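Local coordinates for protein TETR family transcriptional repressor LFRR (Mycobacterium smegmatis, PDB 2V57) that represses transcription of the lfrRA operon by binding directly to the promoter region upstream of lfrR and lfrA, at residues Tyr53-Arg56 / Thr57-Leu60; Tyr121-Ile124 / Gly125-Ala128; Pro168-Gln171 / Ile172-Ile176; Ala128-Glu131 / Val132-Ala136; Val44-Ser47 / Thr48-Tyr52. One frame throughout, in Å; residues are numbered along the deposited sequence. Where two conformers were deposited one is given.

Interaction 1. Residues Tyr53-Arg56 / Thr57-Leu60; sequences YPER and TDLL. With SO4 (sulfate ion), chain G.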
loop_
_atom_site.group_PDB
_atom_site.type_symbol
_atom_site.label_atom_id
_atom_site.label_comp_id
_atom_site.label_asym_id
_atom_site.label_seq_id
_atom_site.Cartn_x
_atom_site.Cartn_y
_atom_site.Cartn_z
ATOM N N TYR B 53 -19.831 10.208 -14.593
ATOM C CA TYR B 53 -18.587 10.712 -14.030
ATOM C C TYR B 53 -17.946 11.667 -15.043
ATOM O O TYR B 53 -17.402 11.224 -16.047
ATOM C CB TYR B 53 -17.664 9.541 -13.687
ATOM C CG TYR B 53 -18.378 8.506 -12.845
ATOM C CD1 TYR B 53 -18.530 8.703 -11.483
ATOM C CD2 TYR B 53 -18.931 7.346 -13.418
ATOM C CE1 TYR B 53 -19.205 7.800 -10.698
ATOM C CE2 TYR B 53 -19.604 6.411 -12.623
ATOM C CZ TYR B 53 -19.730 6.654 -11.257
ATOM O OH TYR B 53 -20.388 5.775 -10.419
ATOM N N PRO B 54 -18.043 12.991 -14.794
ATOM C CA PRO B 54 -17.605 13.983 -15.791
ATOM C C PRO B 54 -16.107 13.906 -16.070
ATOM O O PRO B 54 -15.677 14.196 -17.177
ATOM C CB PRO B 54 -17.955 15.332 -15.140
ATOM C CG PRO B 54 -19.022 15.016 -14.150
ATOM C CD PRO B 54 -18.712 13.619 -13.643
ATOM N N GLU B 55 -15.331 13.540 -15.059
ATOM C CA GLU B 55 -13.891 13.408 -15.193
ATOM C C GLU B 55 -13.445 12.088 -14.585
ATOM O O GLU B 55 -14.120 11.525 -13.718
ATOM C CB GLU B 55 -13.174 14.580 -14.521
ATOM C CG GLU B 55 -13.353 15.891 -15.285
ATOM C CD GLU B 55 -12.495 17.020 -14.744
ATOM O OE1 GLU B 55 -11.923 17.773 -15.562
ATOM O OE2 GLU B 55 -12.396 17.156 -13.503
ATOM N N ARG B 56 -12.303 11.595 -15.041
ATOM C CA ARG B 56 -11.767 10.334 -14.569
ATOM C C ARG B 56 -11.646 10.311 -13.049
ATOM O O ARG B 56 -11.968 9.307 -12.394
ATOM C CB ARG B 56 -10.389 10.113 -15.192
ATOM C CG ARG B 56 -9.821 8.746 -14.976
ATOM C CD ARG B 56 -8.601 8.561 -15.875
ATOM N NE ARG B 56 -8.026 7.231 -15.772
ATOM C CZ ARG B 56 -7.194 6.856 -14.804
ATOM N NH1 ARG B 56 -6.850 7.719 -13.861
ATOM N NH2 ARG B 56 -6.702 5.624 -14.786
ATOM N N THR B 57 -11.162 11.415 -12.487
ATOM C CA THR B 57 -10.969 11.511 -11.044
ATOM C C THR B 57 -12.283 11.291 -10.271
ATOM O O THR B 57 -12.263 10.763 -9.153
ATOM C CB THR B 57 -10.280 12.847 -10.624
ATOM O OG1 THR B 57 -9.620 12.669 -9.360
ATOM C CG2 THR B 57 -11.293 14.002 -10.517
ATOM N N ASP B 58 -13.417 11.670 -10.867
ATOM C CA ASP B 58 -14.732 11.461 -10.234
ATOM C C ASP B 58 -15.059 9.969 -10.174
ATOM O O ASP B 58 -15.681 9.495 -9.220
ATOM C CB ASP B 58 -15.851 12.167 -11.005
ATOM C CG ASP B 58 -15.641 13.672 -11.113
ATOM O OD1 ASP B 58 -15.290 14.307 -10.095
ATOM O OD2 ASP B 58 -15.853 14.225 -12.215
ATOM N N LEU B 59 -14.650 9.235 -11.210
ATOM C CA LEU B 59 -14.874 7.793 -11.235
ATOM C C LEU B 59 -13.995 7.129 -10.183
ATOM O O LEU B 59 -14.441 6.220 -9.471
ATOM C CB LEU B 59 -14.626 7.194 -12.626
ATOM C CG LEU B 59 -14.629 5.661 -12.692
ATOM C CD1 LEU B 59 -15.958 5.079 -12.227
ATOM C CD2 LEU B 59 -14.315 5.190 -14.096
ATOM N N LEU B 60 -12.768 7.624 -10.046
ATOM C CA LEU B 60 -11.820 7.047 -9.099
ATOM C C LEU B 60 -12.325 7.163 -7.660
ATOM O O LEU B 60 -12.220 6.215 -6.877
ATOM C CB LEU B 60 -10.443 7.721 -9.252
ATOM C CG LEU B 60 -9.369 7.028 -10.106
ATOM C CD1 LEU B 60 -9.934 6.264 -11.302
ATOM C CD2 LEU B 60 -8.257 8.012 -10.540
HETATM S S SO4 G . -21.327 7.484 -7.179
HETATM O O1 SO4 G . -20.515 7.408 -5.979
HETATM O O2 SO4 G . -21.219 6.273 -7.972
HETATM O O3 SO4 G . -22.745 7.683 -6.839
HETATM O O4 SO4 G . -20.836 8.624 -7.956
#

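Interaction 2. Residues Tyr121-Ile124 / Gly125-Ala128; sequences YFDI and GDEA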
loop_
_atom_site.group_PDB
_atom_site.type_symbol
_atom_site.label_atom_id
_atom_site.label_comp_id
_atom_site.label_asym_id
_atom_site.label_seq_id
_atom_site.Cartn_x
_atom_site.Cartn_y
_atom_site.Cartn_z
ATOM N N TYR B 121 -14.920 9.130 4.518
ATOM C CA TYR B 121 -15.740 8.008 4.068
ATOM C C TYR B 121 -15.149 6.656 4.484
ATOM O O TYR B 121 -15.874 5.787 4.983
ATOM C CB TYR B 121 -15.908 8.046 2.550
ATOM C CG TYR B 121 -17.066 7.213 2.035
ATOM C CD1 TYR B 121 -18.341 7.763 1.910
ATOM C CD2 TYR B 121 -16.881 5.892 1.663
ATOM C CE1 TYR B 121 -19.413 7.004 1.424
ATOM C CE2 TYR B 121 -17.941 5.116 1.192
ATOM C CZ TYR B 121 -19.196 5.668 1.073
ATOM O OH TYR B 121 -20.233 4.886 0.591
ATOM N N PHE B 122 -13.841 6.494 4.269
ATOM C CA PHE B 122 -13.106 5.266 4.579
ATOM C C PHE B 122 -13.089 4.984 6.082
ATOM O O PHE B 122 -12.961 3.841 6.503
ATOM C CB PHE B 122 -11.645 5.401 4.110
ATOM C CG PHE B 122 -11.403 5.000 2.672
ATOM C CD1 PHE B 122 -12.447 4.928 1.749
ATOM C CD2 PHE B 122 -10.109 4.717 2.236
ATOM C CE1 PHE B 122 -12.207 4.558 0.430
ATOM C CE2 PHE B 122 -9.864 4.356 0.921
ATOM C CZ PHE B 122 -10.908 4.278 0.016
ATOM N N ASP B 123 -13.168 6.037 6.888
ATOM C CA ASP B 123 -13.162 5.884 8.340
ATOM C C ASP B 123 -14.338 5.054 8.844
ATOM O O ASP B 123 -14.215 4.340 9.845
ATOM C CB ASP B 123 -13.217 7.245 9.026
ATOM C CG ASP B 123 -11.904 7.970 8.980
ATOM O OD1 ASP B 123 -10.864 7.319 8.737
ATOM O OD2 ASP B 123 -11.914 9.200 9.191
ATOM N N ILE B 124 -15.480 5.165 8.168
ATOM C CA ILE B 124 -16.710 4.569 8.698
ATOM C C ILE B 124 -16.650 3.060 8.570
ATOM O O ILE B 124 -16.492 2.530 7.468
ATOM C CB ILE B 124 -17.985 5.163 8.046
ATOM C CG1 ILE B 124 -18.084 6.644 8.409
ATOM C CG2 ILE B 124 -19.234 4.401 8.508
ATOM C CD1 ILE B 124 -19.317 7.330 7.876
ATOM N N GLY B 125 -16.733 2.375 9.707
ATOM C CA GLY B 125 -16.648 0.923 9.723
ATOM C C GLY B 125 -15.230 0.390 9.892
ATOM O O GLY B 125 -15.018 -0.821 9.977
ATOM N N ASP B 126 -14.253 1.283 9.963
ATOM C CA ASP B 126 -12.860 0.824 9.992
ATOM C C ASP B 126 -12.372 0.309 11.354
ATOM O O ASP B 126 -11.257 -0.188 11.462
ATOM C CB ASP B 126 -11.906 1.869 9.397
ATOM C CG ASP B 126 -11.544 2.964 10.367
ATOM O OD1 ASP B 126 -12.108 3.020 11.481
ATOM O OD2 ASP B 126 -10.684 3.793 10.011
ATOM N N GLU B 127 -13.213 0.391 12.385
ATOM C CA GLU B 127 -12.846 -0.203 13.680
ATOM C C GLU B 127 -13.294 -1.654 13.853
ATOM O O GLU B 127 -12.836 -2.327 14.771
ATOM C CB GLU B 127 -13.393 0.618 14.852
ATOM C CG GLU B 127 -12.872 2.031 14.945
ATOM C CD GLU B 127 -11.372 2.109 15.197
ATOM O OE1 GLU B 127 -10.713 1.052 15.292
ATOM O OE2 GLU B 127 -10.851 3.241 15.302
ATOM N N ALA B 128 -14.198 -2.129 12.999
ATOM C CA ALA B 128 -14.731 -3.486 13.146
ATOM C C ALA B 128 -13.627 -4.550 13.099
ATOM O O ALA B 128 -13.603 -5.453 13.924
ATOM C CB ALA B 128 -15.815 -3.775 12.095
#

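Interaction 3. Residues Pro168-Gln171 / Ile172-Ile176; sequences PRHQ and IVDAI. With SO4 (sulfate ion), chain H.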
loop_
_atom_site.group_PDB
_atom_site.type_symbol
_atom_site.label_atom_id
_atom_site.label_comp_id
_atom_site.label_asym_id
_atom_site.label_seq_id
_atom_site.Cartn_x
_atom_site.Cartn_y
_atom_site.Cartn_z
ATOM N N PRO B 168 -2.093 -19.665 -4.680
ATOM C CA PRO B 168 -3.474 -20.125 -4.501
ATOM C C PRO B 168 -4.153 -19.479 -3.296
ATOM O O PRO B 168 -3.521 -19.275 -2.255
ATOM C CB PRO B 168 -3.313 -21.638 -4.263
ATOM C CG PRO B 168 -1.969 -21.976 -4.820
ATOM C CD PRO B 168 -1.124 -20.767 -4.557
ATOM N N ARG B 169 -5.441 -19.183 -3.449
ATOM C CA ARG B 169 -6.232 -18.522 -2.419
ATOM C C ARG B 169 -6.036 -19.149 -1.040
ATOM O O ARG B 169 -5.711 -18.448 -0.082
ATOM C CB ARG B 169 -7.713 -18.537 -2.805
ATOM C CG ARG B 169 -8.671 -17.903 -1.793
ATOM C CD ARG B 169 -10.109 -18.164 -2.232
ATOM N NE ARG B 169 -11.117 -17.472 -1.433
ATOM C CZ ARG B 169 -11.868 -18.063 -0.505
ATOM N NH1 ARG B 169 -11.720 -19.359 -0.258
ATOM N NH2 ARG B 169 -12.764 -17.362 0.176
ATOM N N HIS B 170 -6.224 -20.465 -0.940
ATOM C CA HIS B 170 -6.183 -21.125 0.362
ATOM C C HIS B 170 -4.851 -20.913 1.073
ATOM O O HIS B 170 -4.817 -20.760 2.297
ATOM C CB HIS B 170 -6.469 -22.623 0.231
ATOM C CG HIS B 170 -6.579 -23.332 1.546
ATOM N ND1 HIS B 170 -5.504 -23.944 2.155
ATOM C CD2 HIS B 170 -7.636 -23.526 2.371
ATOM C CE1 HIS B 170 -5.893 -24.483 3.297
ATOM N NE2 HIS B 170 -7.184 -24.244 3.453
ATOM N N GLN B 171 -3.771 -20.907 0.296
ATOM C CA GLN B 171 -2.413 -20.746 0.809
ATOM C C GLN B 171 -2.141 -19.317 1.287
ATOM O O GLN B 171 -1.454 -19.112 2.279
ATOM C CB GLN B 171 -1.414 -21.130 -0.281
ATOM C CG GLN B 171 -0.048 -21.562 0.205
ATOM C CD GLN B 171 0.885 -21.851 -0.955
ATOM O OE1 GLN B 171 0.493 -21.738 -2.117
ATOM N NE2 GLN B 171 2.123 -22.216 -0.647
ATOM N N ILE B 172 -2.671 -18.332 0.566
ATOM C CA ILE B 172 -2.583 -16.947 0.985
ATOM C C ILE B 172 -3.320 -16.739 2.307
ATOM O O ILE B 172 -2.843 -16.033 3.197
ATOM C CB ILE B 172 -3.152 -15.995 -0.101
ATOM C CG1 ILE B 172 -2.290 -16.085 -1.365
ATOM C CG2 ILE B 172 -3.216 -14.550 0.413
ATOM C CD1 ILE B 172 -2.870 -15.362 -2.566
ATOM N N VAL B 173 -4.487 -17.355 2.438
ATOM C CA VAL B 173 -5.250 -17.216 3.674
ATOM C C VAL B 173 -4.470 -17.821 4.847
ATOM O O VAL B 173 -4.310 -17.184 5.890
ATOM C CB VAL B 173 -6.658 -17.803 3.538
ATOM C CG1 VAL B 173 -7.385 -17.801 4.879
ATOM C CG2 VAL B 173 -7.447 -17.014 2.502
ATOM N N ASP B 174 -3.939 -19.025 4.662
ATOM C CA ASP B 174 -3.088 -19.638 5.684
ATOM C C ASP B 174 -1.901 -18.744 6.081
ATOM O O ASP B 174 -1.565 -18.642 7.253
ATOM C CB ASP B 174 -2.535 -20.983 5.213
ATOM C CG ASP B 174 -3.599 -22.065 5.120
ATOM O OD1 ASP B 174 -4.771 -21.823 5.501
ATOM O OD2 ASP B 174 -3.252 -23.166 4.653
ATOM N N ALA B 175 -1.242 -18.141 5.092
ATOM C CA ALA B 175 -0.067 -17.314 5.357
ATOM C C ALA B 175 -0.449 -16.042 6.096
ATOM O O ALA B 175 0.216 -15.646 7.056
ATOM C CB ALA B 175 0.673 -16.980 4.056
ATOM N N ILE B 176 -1.522 -15.392 5.656
ATOM C CA ILE B 176 -1.968 -14.198 6.350
ATOM C C ILE B 176 -2.319 -14.571 7.792
ATOM O O ILE B 176 -1.904 -13.893 8.729
ATOM C CB ILE B 176 -3.157 -13.536 5.655
ATOM C CG1 ILE B 176 -2.703 -12.924 4.319
ATOM C CG2 ILE B 176 -3.783 -12.455 6.557
ATOM C CD1 ILE B 176 -3.892 -12.388 3.490
HETATM S S SO4 H . -9.816 -22.124 -1.638
HETATM O O1 SO4 H . -9.536 -21.023 -0.718
HETATM O O2 SO4 H . -8.629 -22.385 -2.453
HETATM O O3 SO4 H . -10.160 -23.313 -0.861
HETATM O O4 SO4 H . -10.945 -21.758 -2.498
#

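Interaction 4. Residues Ala128-Glu131 / Val132-Ala136; sequences AIVE and VLNRA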
loop_
_atom_site.group_PDB
_atom_site.type_symbol
_atom_site.label_atom_id
_atom_site.label_comp_id
_atom_site.label_asym_id
_atom_site.label_seq_id
_atom_site.Cartn_x
_atom_site.Cartn_y
_atom_site.Cartn_z
ATOM N N ALA B 128 -14.198 -2.129 12.999
ATOM C CA ALA B 128 -14.731 -3.486 13.146
ATOM C C ALA B 128 -13.627 -4.550 13.099
ATOM O O ALA B 128 -13.603 -5.453 13.924
ATOM C CB ALA B 128 -15.815 -3.775 12.095
ATOM N N ILE B 129 -12.724 -4.442 12.131
ATOM C CA ILE B 129 -11.593 -5.359 12.019
ATOM C C ILE B 129 -10.734 -5.411 13.289
ATOM O O ILE B 129 -10.290 -6.482 13.709
ATOM C CB ILE B 129 -10.707 -5.003 10.812
ATOM C CG1 ILE B 129 -9.564 -6.011 10.674
ATOM C CG2 ILE B 129 -10.164 -3.584 10.941
ATOM C CD1 ILE B 129 -10.032 -7.444 10.742
ATOM N N VAL B 130 -10.511 -4.251 13.891
ATOM C CA VAL B 130 -9.752 -4.142 15.125
ATOM C C VAL B 130 -10.469 -4.863 16.268
ATOM O O VAL B 130 -9.834 -5.554 17.071
ATOM C CB VAL B 130 -9.570 -2.661 15.515
ATOM C CG1 VAL B 130 -8.879 -2.531 16.869
ATOM C CG2 VAL B 130 -8.812 -1.910 14.433
ATOM N N GLU B 131 -11.790 -4.690 16.349
ATOM C CA GLU B 131 -12.581 -5.390 17.363
ATOM C C GLU B 131 -12.460 -6.883 17.178
ATOM O O GLU B 131 -12.353 -7.630 18.156
ATOM C CB GLU B 131 -14.066 -4.981 17.305
ATOM C CG GLU B 131 -14.285 -3.521 17.563
ATOM C CD GLU B 131 -13.921 -3.133 18.981
ATOM O OE1 GLU B 131 -14.151 -3.945 19.905
ATOM O OE2 GLU B 131 -13.391 -2.016 19.174
ATOM N N VAL B 132 -12.494 -7.318 15.921
ATOM C CA VAL B 132 -12.394 -8.735 15.600
ATOM C C VAL B 132 -11.016 -9.289 15.987
ATOM O O VAL B 132 -10.915 -10.395 16.514
ATOM C CB VAL B 132 -12.650 -9.009 14.097
ATOM C CG1 VAL B 132 -12.298 -10.462 13.750
ATOM C CG2 VAL B 132 -14.105 -8.696 13.732
ATOM N N LEU B 133 -9.965 -8.509 15.736
ATOM C CA LEU B 133 -8.600 -8.928 16.075
ATOM C C LEU B 133 -8.355 -8.962 17.584
ATOM O O LEU B 133 -7.783 -9.917 18.124
ATOM C CB LEU B 133 -7.581 -8.009 15.408
ATOM C CG LEU B 133 -7.429 -8.247 13.910
ATOM C CD1 LEU B 133 -6.814 -7.033 13.224
ATOM C CD2 LEU B 133 -6.623 -9.525 13.641
ATOM N N ASN B 134 -8.791 -7.908 18.259
ATOM C CA ASN B 134 -8.602 -7.794 19.693
ATOM C C ASN B 134 -9.398 -8.841 20.439
ATOM O O ASN B 134 -8.973 -9.339 21.481
ATOM C CB ASN B 134 -8.996 -6.406 20.179
ATOM C CG ASN B 134 -8.016 -5.339 19.741
ATOM O OD1 ASN B 134 -7.413 -5.427 18.669
ATOM N ND2 ASN B 134 -7.848 -4.321 20.572
ATOM N N ARG B 135 -10.553 -9.189 19.902
ATOM C CA ARG B 135 -11.373 -10.151 20.604
ATOM C C ARG B 135 -11.000 -11.590 20.207
ATOM O O ARG B 135 -11.599 -12.553 20.674
ATOM C CB ARG B 135 -12.857 -9.781 20.467
ATOM C CG ARG B 135 -13.131 -8.394 21.086
ATOM C CD ARG B 135 -14.477 -7.778 20.693
ATOM N NE ARG B 135 -14.565 -6.397 21.161
ATOM C CZ ARG B 135 -15.112 -6.020 22.314
ATOM N NH1 ARG B 135 -15.666 -6.914 23.133
ATOM N NH2 ARG B 135 -15.128 -4.735 22.642
ATOM N N ALA B 136 -9.953 -11.721 19.394
ATOM C CA ALA B 136 -9.389 -13.034 19.104
ATOM C C ALA B 136 -8.020 -13.183 19.760
ATOM O O ALA B 136 -7.321 -14.177 19.540
ATOM C CB ALA B 136 -9.277 -13.252 17.613
#

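Interaction 5. Residues Val44-Ser47 / Thr48-Tyr52; sequences VGRS and TVHRY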
loop_
_atom_site.group_PDB
_atom_site.type_symbol
_atom_site.label_atom_id
_atom_site.label_comp_id
_atom_site.label_asym_id
_atom_site.label_seq_id
_atom_site.Cartn_x
_atom_site.Cartn_y
_atom_site.Cartn_z
ATOM N N VAL B 44 -20.805 0.850 -22.581
ATOM C CA VAL B 44 -21.474 2.142 -22.736
ATOM C C VAL B 44 -20.575 3.135 -23.467
ATOM O O VAL B 44 -19.355 2.969 -23.512
ATOM C CB VAL B 44 -21.914 2.729 -21.384
ATOM C CG1 VAL B 44 -22.851 1.767 -20.676
ATOM C CG2 VAL B 44 -20.703 3.027 -20.512
ATOM N N GLY B 45 -21.182 4.162 -24.050
ATOM C CA GLY B 45 -20.422 5.162 -24.773
ATOM C C GLY B 45 -19.680 6.118 -23.857
ATOM O O GLY B 45 -20.072 6.349 -22.704
ATOM N N ARG B 46 -18.593 6.680 -24.372
ATOM C CA ARG B 46 -17.834 7.680 -23.639
ATOM C C ARG B 46 -18.764 8.817 -23.222
ATOM O O ARG B 46 -18.668 9.355 -22.117
ATOM C CB ARG B 46 -16.697 8.217 -24.507
ATOM C CG ARG B 46 -15.574 8.841 -23.714
ATOM C CD ARG B 46 -14.527 9.457 -24.625
ATOM N NE ARG B 46 -13.446 10.072 -23.858
ATOM C CZ ARG B 46 -12.258 9.510 -23.654
ATOM N NH1 ARG B 46 -11.983 8.316 -24.169
ATOM N NH2 ARG B 46 -11.339 10.148 -22.946
ATOM N N SER B 47 -19.678 9.161 -24.120
ATOM C CA SER B 47 -20.660 10.204 -23.875
ATOM C C SER B 47 -21.514 9.880 -22.644
ATOM O O SER B 47 -21.751 10.730 -21.778
ATOM C CB SER B 47 -21.543 10.357 -25.115
ATOM O OG SER B 47 -22.466 11.410 -24.967
ATOM N N THR B 48 -21.962 8.635 -22.571
ATOM C CA THR B 48 -22.770 8.169 -21.456
ATOM C C THR B 48 -21.986 8.177 -20.146
ATOM O O THR B 48 -22.495 8.619 -19.117
ATOM C CB THR B 48 -23.310 6.766 -21.734
ATOM O OG1 THR B 48 -24.129 6.822 -22.904
ATOM C CG2 THR B 48 -24.138 6.269 -20.562
ATOM N N VAL B 49 -20.746 7.704 -20.179
ATOM C CA VAL B 49 -19.960 7.648 -18.948
ATOM C C VAL B 49 -19.794 9.045 -18.336
ATOM O O VAL B 49 -19.788 9.208 -17.118
ATOM C CB VAL B 49 -18.585 6.964 -19.165
ATOM C CG1 VAL B 49 -17.754 7.032 -17.906
ATOM C CG2 VAL B 49 -18.784 5.523 -19.532
ATOM N N HIS B 50 -19.685 10.059 -19.186
ATOM C CA HIS B 50 -19.486 11.418 -18.689
ATOM C C HIS B 50 -20.720 12.015 -18.008
ATOM O O HIS B 50 -20.606 12.941 -17.201
ATOM C CB HIS B 50 -18.945 12.337 -19.791
ATOM C CG HIS B 50 -17.507 12.087 -20.115
ATOM N ND1 HIS B 50 -17.054 11.888 -21.402
ATOM C CD2 HIS B 50 -16.426 11.960 -19.313
ATOM C CE1 HIS B 50 -15.751 11.674 -21.380
ATOM N NE2 HIS B 50 -15.344 11.709 -20.124
ATOM N N ARG B 51 -21.892 11.469 -18.309
ATOM C CA ARG B 51 -23.107 11.862 -17.588
ATOM C C ARG B 51 -23.155 11.244 -16.197
ATOM O O ARG B 51 -23.963 11.646 -15.351
ATOM C CB ARG B 51 -24.363 11.454 -18.366
ATOM C CG ARG B 51 -24.595 12.253 -19.635
ATOM C CD ARG B 51 -25.890 11.839 -20.324
ATOM N NE ARG B 51 -25.933 10.404 -20.590
ATOM C CZ ARG B 51 -26.740 9.833 -21.478
ATOM N NH1 ARG B 51 -27.577 10.579 -22.192
ATOM N NH2 ARG B 51 -26.712 8.517 -21.658
ATOM N N TYR B 52 -22.310 10.244 -15.968
ATOM C CA TYR B 52 -22.190 9.638 -14.641
ATOM C C TYR B 52 -20.961 10.161 -13.889
ATOM O O TYR B 52 -21.034 10.508 -12.701
ATOM C CB TYR B 52 -22.142 8.112 -14.749
ATOM C CG TYR B 52 -23.470 7.502 -15.128
ATOM C CD1 TYR B 52 -24.184 6.711 -14.232
ATOM C CD2 TYR B 52 -24.020 7.733 -16.382
ATOM C CE1 TYR B 52 -25.406 6.153 -14.589
ATOM C CE2 TYR B 52 -25.241 7.200 -16.731
ATOM C CZ TYR B 52 -25.929 6.413 -15.838
ATOM O OH TYR B 52 -27.140 5.877 -16.219
#

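Interaction 1. Residues Tyr53-Arg56 / Thr57-Leu60
The phenol ring of Y53 lies over L59, whose CD1 methyl sits on one face as a CH-pi contact, 4.0 Å from the ring centroid and only 15° off the ring normal. L59 has its CG anti to the backbone N (chi1 171°), and from there CD1 reaches the CD2-CE2 side of the ring rather than its middle. At the far end of the ring, Y53 OH donates to O2 of a sulfate ion at 2.6 Å. R16 and R65 bind the same ion, which probably came from the crystallisation liquor.

E55 is the N-cap of helix 56-77. Its backbone N is held by the carboxylate of D58, with E55 N to D58 OD2 at 3.0 Å; the oxygen is met on its anti side and the bond is bent, 138° at the hydrogen. In return D58 N reaches E55 O at 2.9 Å, from above the carbonyl plane. The same OD2 rests 3.3 Å from P54 CD. R56 stretches out the other way, with L60 over one face of its guanidinium and its NE and NH2 bonded to the carbonyls of A33 and P31.

This is the junction where the helix-turn-helix passes into the long helix: a carboxylate near the helix start should interact favourably with the helix dipole, and the sulfate marks a spot suited to an anion.

Interaction 2. Residues Tyr121-Ile124 / Gly125-Ala128
F122 meets D126 through its backbone, F122 O lying 3.7 Å from D126 CB at the end of helix 116-123. At D123 the chain enters a type II beta turn running to D126, closed by D126 N donating to D123 O at 3.1 Å. That bond is fairly straight at the hydrogen (160°), although the donor stands above the carbonyl plane. D126 has its CG wedged between its own backbone N and carbonyl carbon (chi1 81°), which lays the carboxylate alongside that of D123. The two point the same way, and D123 OD1 and D126 OD2 come within 3.8 Å, a pairing of like charges that R149 may ease through a long, weak ion pair to D126. I124 then leads into G125, whose positive phi suits the third position of the turn.

A second, type I turn from G125 to A128 delivers the chain to helix 128-134. Helix 56-77 lies against the contact, where F122 meets the ring of H68 and Y121 bonds D69, while H68 also reaches I124 O.

Interaction 3. Residues Pro168-Gln171 / Ile172-Ile176
H170 and D174, one helical turn apart, form the loose side of this contact. The imidazole crosses the carboxylate with their planes 77° apart, and D174 OD2 comes to 3.2 Å from H170 CE1. No hydrogen bond joins the two side chains; the stronger partner of D174 is R90, which takes OD1 in a salt bridge. R169 also runs outward, its chain straight as far as NE, and its NH1 gives a 2.8 Å bond to O1 of a sulfate ion lying at the guanidinium edge; its NH2 pairs with D98.

The tight side is the opening of helix 169-182, with P168 as N-cap. I172 N reaches P168 O at 3.1 Å and V173 N reaches R169 O at 3.0 Å. Side chains fold back on the same carbonyls: I172 CG1, anti to its own carbonyl carbon (chi1 -64°), lies 3.5 Å from P168 O, and V173 CG2 is 3.4 Å from R169 O.

The buried face fits between two helices, with V173 against R90 and L97 of helix 85-97 and I172 against A162 and A163 of helix 147-164. Farther round, Q171 packs on P144, and A175 and I176 on W147, of the second subunit.

Interaction 4. Residues Ala128-Glu131 / Val132-Ala136
Successive i to i+4 backbone bonds run from A128 to R135, the first from V132 N to A128 O at 2.9 Å and the last from R135 N to E131 O at 3.0 Å. This is the short alpha-helix 128-134 of the TetR-type repressor, outside its DNA-binding motif, and its side chains sort into an apolar and a polar flank.

On the apolar flank I129 and L133 run alongside each other in the same direction, with I129 CG1 3.9 Å from L133 CD1. I129 carries its CG1 anti to the backbone N (chi1 -177°), which swings that branch along the helix toward L133. Both side chains press on F152 of helix 147-164; I129 also meets V92, and L133 meets L89, on helix 85-97. L133 further touches I185 of the second subunit.

V130 and N134 are neighbours at the surface, where V130 CG1 approaches N134 OD1 at 3.7 Å. The polar flank belongs to E131 and R135. The glutamate chain bends at chi2 (-66°) while the arginine is straight as far as NE, and this brings the charged ends together side-on. R135 has two conformers, and the grip belongs to one of them: there a single oxygen, E131 OE1, accepts from both R135 NE at 2.8 Å and R135 NH2 at 3.0 Å, lying close to the guanidinium plane.

Interaction 5. Residues Val44-Ser47 / Thr48-Tyr52
T48, in the first turn of helix 46-52, part of the helix-turn-helix DNA-binding motif, packs its CB 3.4 Å from G45 O, the carbonyl of the N-cap residue. V49 follows on the inner side. Its N takes G45 O at 2.9 Å, nearly straight at the hydrogen (161°), and its CG2 methyl crosses V44 CG2 at about a right angle in a tight 3.3 Å contact. Beyond that pair V49 faces L35 and A39 of helix 35-42, joining the two helices of the motif.

H50 N bonds R46 O at 3.2 Å. With CG anti to its carbonyl carbon (chi1 -74°), the imidazole swings back along the helix to lie beside R46, both running in one direction, with guanidinium and ring planes 56° apart. R51 turns to the solvent side, its CG 3.9 Å from S47 O. Y52 leaves this group and packs on R12, T15, R16 and I19 of helix 11-27.

In a TetR-family repressor the second helix of this motif is the one that enters the DNA major groove, so the exposed R46 and S47 are consistent with a DNA-facing surface. Where R46 and H50 meet, H50 CE1 sits 3.7 Å from both CG and NE of R46.

Along the chain the order is interaction 5, 1, 2, 4, 3. Interactions 5 and 1 adjoin in sequence, with centres about 11 Å apart, and carry the chain from helix 46-52 of the helix-turn-helix into helix 56-77. Interactions 2 and 4 share A128, with centres about 13 Å apart, and join helix 116-123 to helix 128-134. Interaction 3 opens helix 169-182; its centre lies about 20 Å from that of interaction 4, and both touch the second subunit. The DNA-binding end and the dimer end fall on opposite sides of the chain's centre, the centres of interactions 4 and 5 being about 42 Å apart. Interaction 2 lies between, resting against the same helix 56-77 that interaction 1 begins.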